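Local coordinates for protein chitinase (Chromobacterium violaceum, PDB 4TXG) that probably hydrolyses glycosidic bonds of chitin as a family 18 glycoside hydrolase, and probably binds that polysaccharide, at residues A[696-701]-A[766-771]. Residues are numbered along the deposited sequence; the frame is centred on the assembly and turned at random.
Sequences QFDVPT and PSHYTV
Gln696 pairs with Thr770 and Asp698 with Ser767, on either side of a beta bulge where two antiparallel neighbours of a six-stranded mixed sheet in the Chitinase C region fall out of step. The evidence is the register: one residue, Phe697, separates the pairs on its strand, whereas His768 and Tyr769 together lie opposite it. His768 takes up the extra residue with positive backbone angles (phi 63°, psi 56°). Beyond the bulge, Asp698 N donates to Ser767 O at 2.8 Å; before it, Thr770 N reaches Gln696 O at 2.9 Å.

His768 points its CB toward strand 696-700, and the edge of its ring meets the Asp698 carboxylate, the two planes nearly perpendicular (87°). Arg736 forms a salt bridge with Asp698 OD1, the oxygen not used by His768, probably favouring the charged carboxylate. Phe697, buried, points its CB toward 766-771, where that atom lies over a face of the Tyr769 ring, 3.4 Å from CD2. Alongside, Phe697 CD1 packs 3.7 Å from Pro766 CB, just after a cis peptide bond. The histidine contact ends in a 2.8 Å hydrogen bond from His768 ND1 to the anti lone pair of Asp698 OD2.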
# COMPACT_ATOMS: atom_id res chain seq x y z
N GLN A 696 -12.22 -24.86 -10.49
CA GLN A 696 -10.97 -24.19 -10.82
C GLN A 696 -10.97 -22.77 -10.28
O GLN A 696 -12.03 -22.17 -10.10
CB GLN A 696 -10.73 -24.16 -12.33
CG GLN A 696 -10.47 -25.51 -12.96
CD GLN A 696 -10.02 -25.39 -14.41
OE1 GLN A 696 -9.84 -24.29 -14.93
NE2 GLN A 696 -9.83 -26.53 -15.06
N PHE A 697 -9.78 -22.23 -10.03
CA PHE A 697 -9.67 -20.83 -9.64
C PHE A 697 -8.24 -20.35 -9.86
O PHE A 697 -7.32 -21.16 -9.98
CB PHE A 697 -10.10 -20.61 -8.18
CG PHE A 697 -9.52 -21.60 -7.20
CD1 PHE A 697 -8.29 -21.37 -6.59
CD2 PHE A 697 -10.22 -22.75 -6.87
CE1 PHE A 697 -7.76 -22.27 -5.68
CE2 PHE A 697 -9.69 -23.66 -5.96
CZ PHE A 697 -8.46 -23.42 -5.37
N ASP A 698 -8.08 -19.04 -9.94
CA ASP A 698 -6.77 -18.42 -10.13
C ASP A 698 -6.09 -18.13 -8.80
O ASP A 698 -6.67 -17.49 -7.92
CB ASP A 698 -6.89 -17.12 -10.93
CG ASP A 698 -7.17 -17.34 -12.40
OD1 ASP A 698 -6.83 -18.42 -12.93
OD2 ASP A 698 -7.73 -16.42 -13.02
N VAL A 699 -4.87 -18.62 -8.65
CA VAL A 699 -4.02 -18.28 -7.52
C VAL A 699 -2.94 -17.33 -8.02
O VAL A 699 -2.31 -17.61 -9.05
CB VAL A 699 -3.40 -19.56 -6.90
CG1 VAL A 699 -2.48 -19.23 -5.73
CG2 VAL A 699 -4.52 -20.50 -6.45
N PRO A 700 -2.73 -16.20 -7.34
CA PRO A 700 -1.71 -15.28 -7.87
C PRO A 700 -0.32 -15.91 -7.84
O PRO A 700 -0.05 -16.78 -7.00
CB PRO A 700 -1.79 -14.07 -6.92
CG PRO A 700 -2.32 -14.65 -5.62
CD PRO A 700 -3.29 -15.74 -6.05
N THR A 701 0.54 -15.48 -8.75
CA THR A 701 1.88 -16.04 -8.89
C THR A 701 2.84 -15.58 -7.79
O THR A 701 4.03 -15.87 -7.85
CB THR A 701 2.48 -15.66 -10.24
OG1 THR A 701 2.32 -14.24 -10.44
CG2 THR A 701 1.78 -16.42 -11.38
N PRO A 766 -8.33 -16.46 -3.34
CA PRO A 766 -8.20 -16.52 -4.80
C PRO A 766 -9.38 -15.85 -5.53
O PRO A 766 -10.24 -15.23 -4.90
CB PRO A 766 -8.18 -18.03 -5.09
CG PRO A 766 -7.75 -18.67 -3.80
CD PRO A 766 -8.35 -17.80 -2.73
N SER A 767 -9.40 -15.97 -6.85
CA SER A 767 -10.47 -15.35 -7.63
C SER A 767 -10.69 -16.12 -8.93
O SER A 767 -9.95 -17.04 -9.25
CB SER A 767 -10.14 -13.89 -7.94
OG SER A 767 -8.96 -13.81 -8.73
N HIS A 768 -11.74 -15.73 -9.65
CA HIS A 768 -12.05 -16.27 -10.98
C HIS A 768 -12.37 -17.76 -10.91
O HIS A 768 -11.77 -18.59 -11.61
CB HIS A 768 -10.90 -15.99 -11.95
CG HIS A 768 -10.47 -14.56 -11.96
ND1 HIS A 768 -9.17 -14.17 -12.22
CD2 HIS A 768 -11.16 -13.42 -11.71
CE1 HIS A 768 -9.08 -12.86 -12.15
NE2 HIS A 768 -10.28 -12.38 -11.84
N TYR A 769 -13.35 -18.08 -10.07
CA TYR A 769 -13.78 -19.45 -9.87
C TYR A 769 -14.65 -19.97 -11.00
O TYR A 769 -15.48 -19.23 -11.54
CB TYR A 769 -14.57 -19.57 -8.55
CG TYR A 769 -13.75 -19.31 -7.31
CD1 TYR A 769 -13.62 -18.02 -6.80
CD2 TYR A 769 -13.13 -20.36 -6.64
CE1 TYR A 769 -12.86 -17.79 -5.66
CE2 TYR A 769 -12.37 -20.13 -5.52
CZ TYR A 769 -12.25 -18.85 -5.02
OH TYR A 769 -11.50 -18.62 -3.89
N THR A 770 -14.47 -21.23 -11.36
CA THR A 770 -15.45 -21.89 -12.22
C THR A 770 -15.83 -23.25 -11.66
O THR A 770 -15.05 -23.89 -10.94
CB THR A 770 -14.94 -22.09 -13.67
OG1 THR A 770 -13.70 -22.80 -13.66
CG2 THR A 770 -14.78 -20.75 -14.38
N VAL A 771 -17.04 -23.68 -12.00
CA VAL A 771 -17.52 -24.99 -11.62
C VAL A 771 -17.81 -25.78 -12.89
O VAL A 771 -18.61 -25.35 -13.72
CB VAL A 771 -18.79 -24.90 -10.74
CG1 VAL A 771 -19.31 -26.31 -10.40
CG2 VAL A 771 -18.49 -24.10 -9.47
O HOH W 1 -12.20 -22.70 -16.06
O HOH W 2 -6.64 -14.80 -7.71